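Local atomic coordinates of SidF, inhibitor of growth family, member 3 (Legionella pneumophila subsp. pneumophila, PDB entry 4FYE), a protein that probably removes phosphate from phosphoinositide lipids, as a Legionella phosphoinositide phosphatase associated with membranes. Residues A[91-95]-A[96-100]; A[320-324]-A[325-329]; A[372-375]-A[376-380]; A[451-454]-A[455-459]; A[583-586]-A[587-590]. The protein carries 1 engineered substitution. One frame throughout, in Å; residues are numbered along the deposited sequence.

Interaction 1 of 5, residues A[91-95]-A[96-100]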
# COMPACT_ATOMS: atom_id res chain seq x y z
N ASP A 91 23.08 -24.71 -3.77
CA ASP A 91 23.97 -24.54 -2.60
C ASP A 91 23.37 -25.14 -1.34
O ASP A 91 24.06 -25.78 -0.56
CB ASP A 91 24.36 -23.08 -2.34
CG ASP A 91 25.59 -22.62 -3.15
OD1 ASP A 91 26.03 -23.32 -4.11
OD2 ASP A 91 26.11 -21.52 -2.84
N LYS A 92 22.07 -24.96 -1.14
CA LYS A 92 21.49 -25.50 0.06
C LYS A 92 20.96 -26.92 -0.11
O LYS A 92 20.40 -27.47 0.83
CB LYS A 92 20.46 -24.53 0.67
CG LYS A 92 19.04 -24.69 0.15
CD LYS A 92 18.08 -23.77 0.89
CE LYS A 92 18.52 -22.32 0.77
NZ LYS A 92 17.35 -21.45 1.03
N ASP A 93 21.16 -27.54 -1.28
CA ASP A 93 20.58 -28.87 -1.56
C ASP A 93 21.45 -30.04 -1.08
O ASP A 93 22.62 -29.83 -0.73
CB ASP A 93 20.03 -29.03 -3.00
CG ASP A 93 21.08 -29.49 -4.04
OD1 ASP A 93 22.12 -30.09 -3.69
OD2 ASP A 93 20.83 -29.26 -5.25
N LYS A 94 20.89 -31.25 -1.06
CA LYS A 94 21.62 -32.42 -0.58
C LYS A 94 22.41 -33.19 -1.64
O LYS A 94 23.30 -33.97 -1.27
CB LYS A 94 20.73 -33.34 0.26
CG LYS A 94 21.21 -33.41 1.69
CD LYS A 94 20.53 -32.42 2.63
CE LYS A 94 21.17 -32.60 4.01
NZ LYS A 94 20.21 -32.44 5.14
N LYS A 95 22.09 -32.96 -2.91
CA LYS A 95 22.82 -33.57 -4.02
C LYS A 95 24.22 -32.90 -4.24
O LYS A 95 24.52 -31.86 -3.66
CB LYS A 95 21.95 -33.67 -5.30
CG LYS A 95 20.46 -34.05 -5.09
CD LYS A 95 19.68 -34.46 -6.36
CE LYS A 95 19.32 -33.32 -7.35
NZ LYS A 95 18.28 -32.28 -6.99
N GLY A 96 25.10 -33.53 -5.02
CA GLY A 96 26.46 -33.01 -5.20
C GLY A 96 26.67 -32.39 -6.57
O GLY A 96 25.70 -32.07 -7.27
N GLU A 97 27.95 -32.26 -6.95
CA GLU A 97 28.36 -31.60 -8.19
C GLU A 97 27.76 -30.22 -8.22
O GLU A 97 27.12 -29.81 -9.19
CB GLU A 97 27.87 -32.38 -9.39
CG GLU A 97 28.43 -33.78 -9.45
CD GLU A 97 28.34 -34.33 -10.85
OE1 GLU A 97 29.22 -35.14 -11.22
OE2 GLU A 97 27.41 -33.90 -11.58
N LYS A 98 27.95 -29.50 -7.13
CA LYS A 98 27.40 -28.21 -7.02
C LYS A 98 28.05 -27.31 -8.05
O LYS A 98 27.36 -26.60 -8.81
CB LYS A 98 27.59 -27.69 -5.61
CG LYS A 98 26.51 -28.18 -4.66
CD LYS A 98 27.02 -28.40 -3.25
CE LYS A 98 25.87 -28.49 -2.24
NZ LYS A 98 24.70 -29.35 -2.62
N ASP A 99 29.37 -27.38 -8.14
CA ASP A 99 30.09 -26.55 -9.09
C ASP A 99 29.75 -26.82 -10.53
O ASP A 99 29.45 -25.88 -11.26
CB ASP A 99 31.59 -26.64 -8.84
CG ASP A 99 32.06 -25.55 -7.94
OD1 ASP A 99 31.21 -24.88 -7.31
OD2 ASP A 99 33.29 -25.35 -7.87
N LEU A 100 29.74 -28.08 -10.95
CA LEU A 100 29.35 -28.44 -12.29
C LEU A 100 28.06 -27.75 -12.70
O LEU A 100 27.92 -27.25 -13.82
CB LEU A 100 29.18 -29.96 -12.43
CG LEU A 100 29.00 -30.42 -13.88
CD1 LEU A 100 29.35 -31.90 -14.08
CD2 LEU A 100 27.62 -30.08 -14.48

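Interaction 2 of 5, residues A[320-324]-A[325-329]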
# COMPACT_ATOMS: atom_id res chain seq x y z
N ASN A 320 7.64 16.42 24.78
CA ASN A 320 6.50 17.18 25.27
C ASN A 320 5.48 16.23 25.85
O ASN A 320 4.69 16.59 26.67
CB ASN A 320 5.87 18.05 24.17
CG ASN A 320 6.85 19.08 23.57
OD1 ASN A 320 7.60 19.77 24.28
ND2 ASN A 320 6.82 19.20 22.24
N LYS A 321 5.54 15.00 25.39
CA LYS A 321 4.64 13.96 25.80
C LYS A 321 5.14 13.20 27.02
O LYS A 321 4.46 12.35 27.51
CB LYS A 321 4.41 13.03 24.60
CG LYS A 321 2.97 13.00 24.11
CD LYS A 321 2.47 14.32 23.60
CE LYS A 321 1.01 14.48 23.99
NZ LYS A 321 0.19 14.02 22.83
N ILE A 322 6.29 13.52 27.56
CA ILE A 322 6.68 12.84 28.80
C ILE A 322 6.47 13.74 30.04
O ILE A 322 7.07 14.82 30.12
CB ILE A 322 8.13 12.39 28.69
CG1 ILE A 322 8.30 11.50 27.48
CG2 ILE A 322 8.62 11.71 29.97
CD1 ILE A 322 9.76 11.36 27.12
N PRO A 323 5.63 13.33 31.02
CA PRO A 323 5.33 14.33 32.08
C PRO A 323 6.58 14.86 32.74
O PRO A 323 7.53 14.11 32.89
CB PRO A 323 4.49 13.56 33.06
CG PRO A 323 3.69 12.64 32.12
CD PRO A 323 4.62 12.24 30.99
N GLU A 324 6.57 16.12 33.15
CA GLU A 324 7.79 16.74 33.66
C GLU A 324 8.59 15.88 34.65
O GLU A 324 9.80 15.79 34.59
CB GLU A 324 7.48 18.08 34.30
CG GLU A 324 8.57 19.12 34.17
CD GLU A 324 8.34 20.28 35.12
OE1 GLU A 324 9.34 20.91 35.58
OE2 GLU A 324 7.14 20.54 35.44
N GLU A 325 7.88 15.20 35.53
CA GLU A 325 8.48 14.53 36.69
C GLU A 325 9.14 13.21 36.32
O GLU A 325 9.67 12.53 37.19
CB GLU A 325 7.36 14.28 37.66
CG GLU A 325 6.08 14.74 36.96
CD GLU A 325 4.90 13.82 37.03
OE1 GLU A 325 4.00 14.07 36.26
OE2 GLU A 325 4.80 12.87 37.83
N TYR A 326 9.08 12.83 35.05
CA TYR A 326 9.82 11.66 34.58
C TYR A 326 10.90 12.01 33.60
O TYR A 326 11.59 11.13 33.11
CB TYR A 326 8.90 10.63 33.95
CG TYR A 326 7.84 10.24 34.92
CD1 TYR A 326 8.18 9.60 36.11
CD2 TYR A 326 6.51 10.54 34.68
CE1 TYR A 326 7.21 9.27 37.03
CE2 TYR A 326 5.52 10.20 35.58
CZ TYR A 326 5.89 9.57 36.76
OH TYR A 326 4.92 9.24 37.67
N ARG A 327 11.06 13.28 33.27
CA ARG A 327 12.07 13.62 32.31
C ARG A 327 13.42 13.55 33.02
O ARG A 327 13.55 14.04 34.12
CB ARG A 327 11.85 15.01 31.76
CG ARG A 327 10.71 15.16 30.79
CD ARG A 327 10.35 16.64 30.73
NE ARG A 327 9.21 16.88 29.84
CZ ARG A 327 8.77 18.07 29.48
NH1 ARG A 327 9.37 19.17 29.90
NH2 ARG A 327 7.74 18.17 28.70
N PRO A 328 14.41 12.90 32.40
CA PRO A 328 15.75 12.93 32.99
C PRO A 328 16.40 14.31 32.79
O PRO A 328 16.23 14.96 31.73
CB PRO A 328 16.50 11.87 32.19
CG PRO A 328 15.85 11.90 30.85
CD PRO A 328 14.39 12.17 31.12
N ASP A 329 17.14 14.74 33.80
CA ASP A 329 17.83 16.02 33.74
C ASP A 329 18.80 16.05 32.57
O ASP A 329 18.81 17.02 31.80
CB ASP A 329 18.50 16.33 35.08
CG ASP A 329 18.81 15.07 35.89
OD1 ASP A 329 19.03 13.98 35.26
OD2 ASP A 329 18.83 15.16 37.15

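Interaction 3 of 5, residues A[372-375]-A[376-380]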
# COMPACT_ATOMS: atom_id res chain seq x y z
N ASN A 372 -9.74 -16.48 -4.80
CA ASN A 372 -10.05 -16.29 -3.39
C ASN A 372 -10.18 -14.81 -2.97
O ASN A 372 -9.87 -14.40 -1.83
CB ASN A 372 -9.06 -17.08 -2.51
CG ASN A 372 -9.04 -18.56 -2.86
OD1 ASN A 372 -9.91 -19.33 -2.44
ND2 ASN A 372 -8.08 -18.96 -3.69
N GLN A 373 -10.69 -14.03 -3.91
CA GLN A 373 -10.97 -12.66 -3.68
C GLN A 373 -12.07 -12.51 -2.65
O GLN A 373 -12.08 -11.53 -1.89
CB GLN A 373 -11.28 -11.95 -4.99
CG GLN A 373 -10.03 -11.61 -5.80
CD GLN A 373 -10.33 -11.03 -7.18
OE1 GLN A 373 -10.76 -11.76 -8.10
NE2 GLN A 373 -10.15 -9.73 -7.33
N LYS A 374 -12.92 -13.50 -2.52
CA LYS A 374 -13.99 -13.38 -1.54
C LYS A 374 -13.44 -13.47 -0.12
O LYS A 374 -13.79 -12.64 0.73
CB LYS A 374 -15.18 -14.33 -1.83
CG LYS A 374 -16.19 -14.47 -0.67
CD LYS A 374 -17.65 -14.36 -1.11
CE LYS A 374 -18.57 -15.49 -0.62
NZ LYS A 374 -18.88 -15.55 0.85
N GLU A 375 -12.53 -14.42 0.11
CA GLU A 375 -11.89 -14.52 1.44
C GLU A 375 -10.99 -13.33 1.72
O GLU A 375 -10.97 -12.81 2.84
CB GLU A 375 -11.11 -15.83 1.60
CG GLU A 375 -12.02 -17.05 1.72
CD GLU A 375 -12.68 -17.46 0.38
OE1 GLU A 375 -12.03 -17.52 -0.70
OE2 GLU A 375 -13.89 -17.76 0.41
N GLN A 376 -10.29 -12.86 0.71
CA GLN A 376 -9.37 -11.71 0.89
C GLN A 376 -10.14 -10.55 1.40
O GLN A 376 -9.61 -9.70 2.12
CB GLN A 376 -8.69 -11.28 -0.40
CG GLN A 376 -7.80 -12.34 -0.99
CD GLN A 376 -7.18 -11.88 -2.30
OE1 GLN A 376 -7.14 -12.61 -3.32
NE2 GLN A 376 -6.70 -10.67 -2.29
N PHE A 377 -11.42 -10.53 1.07
CA PHE A 377 -12.29 -9.51 1.60
C PHE A 377 -12.73 -9.97 2.97
O PHE A 377 -12.49 -9.30 3.97
CB PHE A 377 -13.49 -9.22 0.67
CG PHE A 377 -14.63 -8.53 1.37
CD1 PHE A 377 -14.51 -7.22 1.79
CD2 PHE A 377 -15.80 -9.21 1.64
CE1 PHE A 377 -15.55 -6.57 2.43
CE2 PHE A 377 -16.85 -8.58 2.32
CZ PHE A 377 -16.73 -7.25 2.71
N GLU A 378 -13.33 -11.14 3.00
CA GLU A 378 -14.03 -11.59 4.20
C GLU A 378 -13.15 -11.81 5.44
O GLU A 378 -13.50 -11.35 6.52
CB GLU A 378 -14.91 -12.78 3.90
CG GLU A 378 -16.36 -12.38 3.96
CD GLU A 378 -17.30 -13.47 3.45
OE1 GLU A 378 -17.31 -14.61 4.01
OE2 GLU A 378 -18.05 -13.17 2.49
N TYR A 379 -11.98 -12.45 5.28
CA TYR A 379 -11.12 -12.75 6.42
C TYR A 379 -10.46 -11.52 7.01
O TYR A 379 -10.20 -11.45 8.22
CB TYR A 379 -10.05 -13.72 6.01
CG TYR A 379 -10.53 -15.12 5.73
CD1 TYR A 379 -11.88 -15.39 5.52
CD2 TYR A 379 -9.64 -16.19 5.68
CE1 TYR A 379 -12.34 -16.67 5.29
CE2 TYR A 379 -10.10 -17.45 5.38
CZ TYR A 379 -11.44 -17.67 5.21
OH TYR A 379 -11.89 -18.89 4.99
N VAL A 380 -10.16 -10.56 6.14
CA VAL A 380 -9.36 -9.44 6.57
C VAL A 380 -10.32 -8.52 7.27
O VAL A 380 -10.07 -8.08 8.41
CB VAL A 380 -8.63 -8.77 5.37
CG1 VAL A 380 -8.17 -7.37 5.75
CG2 VAL A 380 -7.45 -9.60 4.87

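Interaction 4 of 5, residues A[451-454]-A[455-459]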
# COMPACT_ATOMS: atom_id res chain seq x y z
N ASP A 451 -16.72 10.35 11.44
CA ASP A 451 -15.37 10.85 11.82
C ASP A 451 -15.16 12.23 11.28
O ASP A 451 -14.51 13.05 11.92
CB ASP A 451 -14.24 10.00 11.25
CG ASP A 451 -14.26 8.60 11.74
OD1 ASP A 451 -15.18 8.24 12.49
OD2 ASP A 451 -13.36 7.85 11.36
N VAL A 452 -15.65 12.49 10.08
CA VAL A 452 -15.53 13.84 9.57
C VAL A 452 -16.42 14.87 10.32
O VAL A 452 -15.99 16.01 10.50
CB VAL A 452 -15.71 13.92 8.06
CG1 VAL A 452 -16.01 15.34 7.60
CG2 VAL A 452 -14.44 13.47 7.42
N ILE A 453 -17.62 14.47 10.76
CA ILE A 453 -18.51 15.33 11.54
C ILE A 453 -17.79 15.71 12.86
O ILE A 453 -17.61 16.90 13.13
CB ILE A 453 -19.92 14.69 11.80
CG1 ILE A 453 -20.67 14.36 10.49
CG2 ILE A 453 -20.82 15.56 12.68
CD1 ILE A 453 -20.78 15.50 9.50
N ARG A 454 -17.32 14.70 13.61
CA ARG A 454 -16.68 14.92 14.88
C ARG A 454 -15.52 15.86 14.71
O ARG A 454 -15.38 16.82 15.47
CB ARG A 454 -16.13 13.63 15.45
CG ARG A 454 -17.20 12.64 15.87
CD ARG A 454 -16.55 11.61 16.76
NE ARG A 454 -16.95 10.26 16.37
CZ ARG A 454 -16.11 9.33 15.91
NH1 ARG A 454 -14.81 9.59 15.77
NH2 ARG A 454 -16.58 8.13 15.59
N ASN A 455 -14.72 15.60 13.70
CA ASN A 455 -13.50 16.35 13.48
C ASN A 455 -13.81 17.74 12.96
O ASN A 455 -13.01 18.66 13.12
CB ASN A 455 -12.59 15.60 12.50
CG ASN A 455 -11.17 16.13 12.50
OD1 ASN A 455 -10.85 17.14 11.86
ND2 ASN A 455 -10.28 15.43 13.19
N LEU A 456 -14.98 17.91 12.36
CA LEU A 456 -15.46 19.25 11.99
C LEU A 456 -15.92 20.02 13.20
O LEU A 456 -15.54 21.18 13.35
CB LEU A 456 -16.55 19.22 10.92
CG LEU A 456 -16.17 19.66 9.48
CD1 LEU A 456 -14.76 19.26 9.04
CD2 LEU A 456 -17.21 19.17 8.48
N ASP A 457 -16.71 19.37 14.05
CA ASP A 457 -17.17 19.93 15.32
C ASP A 457 -16.01 20.54 16.11
O ASP A 457 -16.20 21.50 16.84
CB ASP A 457 -17.88 18.86 16.18
CG ASP A 457 -19.19 18.33 15.53
OD1 ASP A 457 -19.56 18.81 14.44
OD2 ASP A 457 -19.86 17.43 16.10
N LYS A 458 -14.81 20.01 15.88
CA LYS A 458 -13.64 20.18 16.72
C LYS A 458 -12.63 21.23 16.23
O LYS A 458 -11.90 21.78 17.02
CB LYS A 458 -12.97 18.80 16.88
CG LYS A 458 -12.08 18.61 18.10
CD LYS A 458 -10.61 18.65 17.72
CE LYS A 458 -10.09 17.26 17.41
NZ LYS A 458 -8.91 17.38 16.51
N VAL A 459 -12.56 21.48 14.92
CA VAL A 459 -11.78 22.62 14.43
C VAL A 459 -12.65 23.64 13.69
O VAL A 459 -12.19 24.31 12.77
CB VAL A 459 -10.48 22.27 13.62
CG1 VAL A 459 -9.33 21.91 14.56
CG2 VAL A 459 -10.70 21.20 12.54

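Interaction 5 of 5, residues A[583-586]-A[587-590]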
# COMPACT_ATOMS: atom_id res chain seq x y z
N ILE A 583 -5.06 32.27 2.14
CA ILE A 583 -3.98 31.28 2.17
C ILE A 583 -2.75 31.84 1.44
O ILE A 583 -1.60 31.76 1.93
CB ILE A 583 -4.47 29.92 1.62
CG1 ILE A 583 -5.40 29.26 2.66
CG2 ILE A 583 -3.30 29.02 1.23
CD1 ILE A 583 -6.15 28.04 2.17
N GLN A 584 -3.01 32.45 0.29
CA GLN A 584 -1.96 33.04 -0.53
C GLN A 584 -1.39 34.35 0.06
O GLN A 584 -0.43 34.91 -0.49
CB GLN A 584 -2.50 33.26 -1.93
CG GLN A 584 -3.25 32.05 -2.46
CD GLN A 584 -3.46 32.10 -3.96
OE1 GLN A 584 -4.58 31.95 -4.44
NE2 GLN A 584 -2.37 32.31 -4.70
N ASN A 585 -1.96 34.84 1.16
CA ASN A 585 -1.47 36.06 1.83
C ASN A 585 -0.04 35.85 2.33
O ASN A 585 0.21 35.01 3.21
CB ASN A 585 -2.41 36.46 3.00
CG ASN A 585 -2.07 37.82 3.61
OD1 ASN A 585 -2.49 38.87 3.11
ND2 ASN A 585 -1.35 37.79 4.72
N LYS A 586 0.89 36.62 1.77
CA LYS A 586 2.31 36.49 2.12
C LYS A 586 2.60 36.70 3.64
O LYS A 586 3.74 36.54 4.08
CB LYS A 586 3.20 37.34 1.17
CG LYS A 586 3.20 38.87 1.32
CD LYS A 586 4.52 39.39 1.89
CE LYS A 586 4.90 40.76 1.33
NZ LYS A 586 4.24 41.90 2.03
N GLU A 587 1.56 36.98 4.43
CA GLU A 587 1.72 37.24 5.85
C GLU A 587 0.93 36.38 6.86
O GLU A 587 1.03 36.59 8.06
CB GLU A 587 1.53 38.75 6.14
CG GLU A 587 2.79 39.58 5.90
CD GLU A 587 2.53 41.07 5.85
OE1 GLU A 587 2.92 41.78 6.81
OE2 GLU A 587 1.92 41.53 4.85
N THR A 588 0.17 35.39 6.42
CA THR A 588 -0.50 34.55 7.42
C THR A 588 0.32 33.29 7.81
O THR A 588 0.78 32.57 6.91
CB THR A 588 -1.99 34.28 7.09
OG1 THR A 588 -2.23 34.34 5.66
CG2 THR A 588 -2.87 35.33 7.80
N ASP A 589 0.51 33.05 9.12
CA ASP A 589 1.42 31.99 9.68
C ASP A 589 1.14 30.55 9.19
O ASP A 589 0.00 30.26 8.84
CB ASP A 589 1.49 32.05 11.24
CG ASP A 589 0.17 31.61 11.92
OD1 ASP A 589 -0.22 30.43 11.82
OD2 ASP A 589 -0.45 32.46 12.60
N PRO A 590 2.16 29.64 9.20
CA PRO A 590 1.90 28.34 8.57
C PRO A 590 0.70 27.61 9.18
O PRO A 590 -0.02 26.87 8.46
CB PRO A 590 3.21 27.55 8.80
CG PRO A 590 4.25 28.60 9.05
CD PRO A 590 3.52 29.69 9.78

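Interaction 1 of 5, residues A[91-95]-A[96-100]
K98 reaches back across the turn to D93 and K95, and its side chain can be followed from root to tip. CB leaves the first turn of helix 98-119 toward the residues before it, with CG beside the backbone N and anti to the carbonyl carbon (chi1 -83°). CG and CD carry the chain inward without close partners in 91-95. At CE the polar surroundings begin: CE lies 3.7 Å from O of D91 and 3.8 Å from O of D93. A last bend at chi4 (45°) then turns NZ into a ring of oxygens. NZ donates to O of D93 at 2.9 Å, approaching from above that carbonyl's plane, and to O of K95 at 2.7 Å, nearly in line with the C=O bond (168°). It also forms a salt bridge with OD1 of D93 at 2.9 Å, while O of I90 accepts a further hydrogen bond. The loop joins helix 71-92 to helix 98-119: the first helix ends, the chain reverses, and E97 takes the N-cap position of the second. Lysine suits this place because a long chain with a single charged nitrogen can serve several backbone carbonyls of the loop and helix end at once, and D93 supplies the countercharge. The D93 and K98 side chains run past each other in opposite directions, and the second carboxylate oxygen of D93, OD2, pairs with R101. G96, with no side chain, carries the chain between K95 and the cap. D91 turns its carboxylate to K102, one turn further along helix 98-119.

Interaction 2 of 5, residues A[320-324]-A[325-329]
R327 lays its side chain back across the carbonyl of I322, and the two side chains meet at a slant. The arginine is extended from CG to NE, which carries NE to within 3.0 Å of O of I322. The approach is nearly along the C=O axis (161°), but the oxygen stands 29° out of the guanidinium plane and the N-H points at it imperfectly. The CA of E324 lies over one face of the guanidinium, and O of N320 is a neighbour at its edge, in plane. W319 adds a cation-pi contact. Arginine suits the place because its flat, charged end can bond to the carbonyl of I322 while its face packs on carbon.

Under this arm CG2 of I322 touches both CG of R327 and CB of Y326, 4.1 Å from each. With CG2 anti to the backbone N (chi1 -57° for CG1), this methyl faces the residues that follow. Beyond its contact across the turn, I322 packs on L345 of helix 335-349. The Y326 ring, slanted against the proline, brings CD2 to 4.0 Å from CB of P323, and it stacks on H349.

P323, rigid and without an N-H, starts the bend. Its O accepts N of Y326 at 3.0 Å, and O of E324 accepts N of R327 at 3.1 Å. These successive i to i+3 bonds mark a short 3-10 turn, here in the loop joining helices 315-320 and 335-349.

Interaction 3 of 5, residues A[372-375]-A[376-380]
E375 lays its aliphatic part on the Y379 ring, one helical turn further on. CB stands over the ring centre, 3.9 Å from the centroid and 8° off its normal, a CH-pi contact; CG follows over the same ring, 3.6 Å from CZ. The two side chains run side by side, with the carboxylate plane turned 72° from the ring. A bend at chi2 takes the carboxylate away from the following residues. Glutamate suits this partly exposed place, having methylenes for the ring and a charge for its end.

K374 and E378 make the second i to i+4 pair. They lie alongside each other, and NZ donates to OE2 of E378 at 3.0 Å, meeting the syn side of the carboxylate 24° out of its plane. K374 CG is anti to its backbone N, and later bends bring the amine to the acid.

Beneath both pairs the backbone fixes the spacing. N of E378 bonds to O of K374 at 2.8 Å and N of Y379 to O of E375 at 2.7 Å. N372, the N-cap residue of helix 373-387, accepts N of Q376 through its backbone O at 3.0 Å.

Farther out, helix 284-311 packs round Y379 through K287, I290, K291 and T294, while F377 rests on strands 353-360 and 402-416. The side chain of Q376 is about 6 Å from a bound phosphate ion, probably from the crystallisation liquor. The aromatic F377 and Y379 thus bury themselves against neighbouring strands and helix, whereas the K374-E378 bridge, toward solvent on K374's side, probably steadies the start of the helix.

Interaction 4 of 5, residues A[451-454]-A[455-459]
V452 and L456 lie side by side on the inward face of helix 438-458, pointing the same way. CG1 of V452, anti to its backbone N (chi1 163°), meets CD2 of L456 at 4.1 Å, and CB of L456 closes on O of V452 at 3.3 Å. Branched apolar residues suit this buried strip: V452 also touches L606, and L456 packs on F599 and C603, all of helix 590-614.

R454 and D457 instead turn to solvent. CG2 of I453 lies 3.9 Å from OD1 of D457, the side chains crossing at a slant, and D457 turns its carboxylate to K477. N455 reaches H598 through OD1. R454 folds back over D451, whose CA underlies one guanidinium face; NH2 is 3.4 Å from OD1 of D451, but that oxygen lies well out of the guanidinium plane, so charge alone links them. The acid has stronger partners in Y640 and R413.

N of D457 bonds to O of I453 at 2.8 Å (N-H...O angle 171°). Such i to i+4 bonds mark an alpha helix; with V452 and L456 facing helices 590-614 and 467-476 and R454 and D457 outward, it is amphipathic.

Interaction 5 of 5, residues A[583-586]-A[587-590]
N585 and T588 close a type I beta turn, with K586 and E587 at its two corners, in the connection between the long helix 522-583 and helix 590-614. The backbone hydrogen bond from N of T588 to O of N585, 3.2 Å, closes it, and the N-H points almost straight at the oxygen (169°).

Electrostatic pairing is weaker. K586 and E587 are neighbours at the exposed corners, and their side chains lie alongside each other, pointing the same way. NZ of K586 and OE2 of E587 are 3.7 Å apart, a long salt bridge. K586 gets there by successive bends from chi2 to chi4, while E587 is extended beyond CG. Charged residues suit corners that face solvent, and here their opposite signs probably help to keep the two side chains together.

Side-chain to backbone bonds follow on the outgoing arm. D589 is the N-cap of helix 590-614, and its OD1 accepts N of T592; a short acid fits there because it can reach an amide of the first turn that has no helical carbonyl. T588 sends OG1 back to a weak bond with O of V582, in the last turn of helix 522-583.

Van der Waals contact completes the turn. The N585 and T588 side chains cross at about a right angle, with CG of N585 anti to its backbone N (chi1 -172°), and CB of N585 lies 3.4 Å from OG1 of T588.

In the fold
Interactions 1, 2 and 5 are surface contacts in connections between helices, whereas interactions 3 and 4 are partly buried and lie within single helices. The connections are held differently: interaction 1 by a lysine that gathers carbonyls, interaction 2 by an arginine and a 3-10 turn, and interaction 5 by one i to i+3 turn bond. Within the helices, i to i+4 side chains matter more, aromatic and ionic in 372-380 but aliphatic in 451-459, whose polar side chains pair mainly outside it. Interactions 4 and 5 both involve helix 590-614, one packing on its side and the other leading into its start. Interaction 1 stands at the far side of the chain, its centre about 68 Å from that of interaction 5.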